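Local coordinates for protein succinate--CoA ligase subunit alpha (Campylobacter jejuni, PDB 6MEL) that forms the alpha subunit of a succinate--CoA ligase, a protein with a Rossmann-like CoA-binding domain followed by a CoA-ligase domain, at residues V68-V73 against L92-T97. Numbering follows the deposited sequence.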
ATOM      1  N   VAL A  68     -24.829  -7.489   9.719  1.00 43.14           N
ATOM      2  CA  VAL A  68     -23.509  -6.941   9.814  1.00 41.33           C
ATOM      3  C   VAL A  68     -22.531  -8.095  10.019  1.00 40.83           C
ATOM      4  O   VAL A  68     -22.790  -8.945  10.819  1.00 38.54           O
ATOM      5  CB  VAL A  68     -23.420  -5.895  10.939  1.00 42.50           C
ATOM      6  CG1 VAL A  68     -22.034  -5.303  11.015  1.00 42.41           C
ATOM      7  CG2 VAL A  68     -24.468  -4.801  10.743  1.00 44.77           C
ATOM      8  N   SER A  69     -21.425  -8.102   9.271  1.00 36.45           N
ATOM      9  CA  SER A  69     -20.420  -9.117   9.409  1.00 38.51           C
ATOM     10  C   SER A  69     -19.059  -8.488   9.706  1.00 38.91           C
ATOM     11  O   SER A  69     -18.678  -7.422   9.149  1.00 38.87           O
ATOM     12  CB  SER A  69     -20.350  -9.974   8.168  1.00 41.64           C
ATOM     13  OG  SER A  69     -19.401 -11.010   8.350  1.00 47.01           O
ATOM     14  N   LEU A  70     -18.285  -9.197  10.519  1.00 36.87           N
ATOM     15  CA  LEU A  70     -16.917  -8.817  10.896  1.00 37.33           C
ATOM     16  C   LEU A  70     -15.989  -9.925  10.382  1.00 36.37           C
ATOM     17  O   LEU A  70     -16.125 -11.116  10.781  1.00 35.54           O
ATOM     18  CB  LEU A  70     -16.850  -8.669  12.415  1.00 36.97           C
ATOM     19  CG  LEU A  70     -15.460  -8.456  13.025  1.00 37.07           C
ATOM     20  CD1 LEU A  70     -14.764  -7.228  12.485  1.00 37.03           C
ATOM     21  CD2 LEU A  70     -15.592  -8.309  14.528  1.00 39.11           C
ATOM     22  N   ILE A  71     -15.074  -9.555   9.481  1.00 34.81           N
ATOM     23  CA  ILE A  71     -14.329 -10.529   8.668  1.00 34.69           C
ATOM     24  C   ILE A  71     -12.850 -10.553   9.056  1.00 36.22           C
ATOM     25  O   ILE A  71     -12.122  -9.546   8.901  1.00 36.70           O
ATOM     26  CB  ILE A  71     -14.514 -10.218   7.180  1.00 35.23           C
ATOM     27  CG1 ILE A  71     -16.003 -10.230   6.807  1.00 35.50           C
ATOM     28  CG2 ILE A  71     -13.671 -11.162   6.337  1.00 35.61           C
ATOM     29  CD1 ILE A  71     -16.293 -10.059   5.352  1.00 36.17           C
ATOM     30  N   PHE A  72     -12.390 -11.726   9.509  1.00 35.47           N
ATOM     31  CA  PHE A  72     -11.014 -11.966   9.972  1.00 35.69           C
ATOM     32  C   PHE A  72     -10.280 -12.998   9.107  1.00 37.84           C
ATOM     33  O   PHE A  72      -9.152 -13.353   9.442  1.00 37.12           O
ATOM     34  CB  PHE A  72     -10.973 -12.526  11.399  1.00 38.62           C
ATOM     35  CG  PHE A  72     -11.233 -11.495  12.472  1.00 39.02           C
ATOM     36  CD1 PHE A  72     -10.234 -10.597  12.831  1.00 40.33           C
ATOM     37  CD2 PHE A  72     -12.452 -11.437  13.137  1.00 40.60           C
ATOM     38  CE1 PHE A  72     -10.455  -9.642  13.823  1.00 40.83           C
ATOM     39  CE2 PHE A  72     -12.673 -10.479  14.131  1.00 41.67           C
ATOM     40  CZ  PHE A  72     -11.684  -9.580  14.458  1.00 39.38           C
ATOM     41  N   VAL A  73     -10.870 -13.420   7.980  1.00 36.51           N
ATOM     42  CA  VAL A  73     -10.308 -14.511   7.209  1.00 35.55           C
ATOM     43  C   VAL A  73      -8.977 -14.076   6.587  1.00 36.20           C
ATOM     44  O   VAL A  73      -8.716 -12.892   6.389  1.00 36.75           O
ATOM     45  CB  VAL A  73     -11.260 -15.009   6.118  1.00 36.58           C
ATOM     46  CG1 VAL A  73     -12.597 -15.447   6.696  1.00 36.83           C
ATOM     47  CG2 VAL A  73     -11.402 -13.954   5.000  1.00 38.21           C
ATOM     48  N   LEU A  92     -23.455  -4.500   5.813  1.00 35.01           N
ATOM     49  CA  LEU A  92     -22.213  -3.867   6.232  1.00 37.44           C
ATOM     50  C   LEU A  92     -21.222  -4.985   6.595  1.00 36.93           C
ATOM     51  O   LEU A  92     -21.505  -5.820   7.430  1.00 38.14           O
ATOM     52  CB  LEU A  92     -22.453  -2.945   7.441  1.00 37.01           C
ATOM     53  CG  LEU A  92     -21.179  -2.253   7.957  1.00 38.19           C
ATOM     54  CD1 LEU A  92     -20.639  -1.262   6.928  1.00 37.14           C
ATOM     55  CD2 LEU A  92     -21.413  -1.517   9.270  1.00 40.00           C
ATOM     56  N   ALA A  93     -20.082  -5.013   5.905  1.00 36.99           N
ATOM     57  CA  ALA A  93     -19.002  -5.944   6.171  1.00 36.37           C
ATOM     58  C   ALA A  93     -17.766  -5.157   6.576  1.00 36.55           C
ATOM     59  O   ALA A  93     -17.293  -4.303   5.818  1.00 35.51           O
ATOM     60  CB  ALA A  93     -18.719  -6.786   4.950  1.00 37.08           C
ATOM     61  N   VAL A  94     -17.257  -5.477   7.763  1.00 36.22           N
ATOM     62  CA  VAL A  94     -16.092  -4.871   8.306  1.00 36.99           C
ATOM     63  C   VAL A  94     -14.920  -5.828   8.097  1.00 37.36           C
ATOM     64  O   VAL A  94     -14.905  -6.936   8.641  1.00 36.69           O
ATOM     65  CB  VAL A  94     -16.314  -4.542   9.796  1.00 36.33           C
ATOM     66  CG1 VAL A  94     -15.099  -3.878  10.389  1.00 37.07           C
ATOM     67  CG2 VAL A  94     -17.546  -3.684  10.017  1.00 36.55           C
ATOM     68  N   VAL A  95     -13.925  -5.415   7.314  1.00 34.59           N
ATOM     69  CA  VAL A  95     -12.887  -6.359   6.884  1.00 34.92           C
ATOM     70  C   VAL A  95     -11.540  -5.917   7.482  1.00 34.79           C
ATOM     71  O   VAL A  95     -10.989  -4.918   7.060  1.00 34.37           O
ATOM     72  CB  VAL A  95     -12.795  -6.452   5.343  1.00 35.35           C
ATOM     73  CG1 VAL A  95     -11.770  -7.481   4.916  1.00 37.04           C
ATOM     74  CG2 VAL A  95     -14.139  -6.717   4.690  1.00 37.71           C
ATOM     75  N   ILE A  96     -10.997  -6.716   8.390  1.00 33.67           N
ATOM     76  CA  ILE A  96      -9.802  -6.365   9.134  1.00 35.24           C
ATOM     77  C   ILE A  96      -8.531  -6.657   8.341  1.00 36.76           C
ATOM     78  O   ILE A  96      -7.599  -5.843   8.380  1.00 35.07           O
ATOM     79  CB  ILE A  96      -9.771  -7.113  10.479  1.00 36.73           C
ATOM     80  CG1 ILE A  96     -11.027  -6.820  11.311  1.00 36.97           C
ATOM     81  CG2 ILE A  96      -8.492  -6.809  11.240  1.00 36.05           C
ATOM     82  CD1 ILE A  96     -11.333  -5.349  11.509  1.00 36.42           C
ATOM     83  N   THR A  97      -8.500  -7.808   7.661  1.00 35.03           N
ATOM     84  CA  THR A  97      -7.291  -8.455   7.164  1.00 35.32           C
ATOM     85  C   THR A  97      -6.529  -7.549   6.183  1.00 36.15           C
ATOM     86  O   THR A  97      -7.121  -6.837   5.358  1.00 32.63           O
ATOM     87  CB  THR A  97      -7.681  -9.752   6.447  1.00 37.75           C
ATOM     88  OG1 THR A  97      -8.507 -10.465   7.376  1.00 36.39           O
ATOM     89  CG2 THR A  97      -6.510 -10.593   5.987  1.00 38.79           C
TER
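S69 is held by both its backbone polar atoms, its N on L92 O and its O on V94 N, where strand 68-71 runs beside strand 92-95. The two run parallel, their axes 14° apart, and four nearly straight backbone hydrogen bonds join them. After the two at S69, I71 N meets V94 O at 2.8 Å, and I96 N reaches I71 O at 3.1 Å. Longer CA-H...O contacts back these up, as from V68 CA to L92 O, 3.3 Å apart.

Past the strand ends a side chain takes over from the backbone. T97 OG1 donates to V73 O at 2.6 Å, tilted 26° from the carbonyl plane; this bond joins the two outgoing loops.

Apolar contacts cover both faces. On the face of S69, I71, A93 and V95, the extended I71 side chain (chi2 -175°) carries CD1 to V95 CG2 at 4.0 Å and on to A93 CB; helix 78-87 packs on V95 from this side. S69 OG turns elsewhere, to Q14 OE1 on strand 10-14. On the face of V68, L70, L92 and V94, L70 CD1 lies against V94 CG1; just past the strand ends it also meets I96 CG1, 3.9 Å away. In the loops, F72 lies alongside I96, its CE1 3.8 Å from I96 CG1, while helix 19-31 touches the ring too.

Strand 68-71, helix 78-87 and strand 92-95 make a beta-alpha-beta crossover between adjacent parallel strands, as in the Rossmann-like fold of the CoA-binding domain.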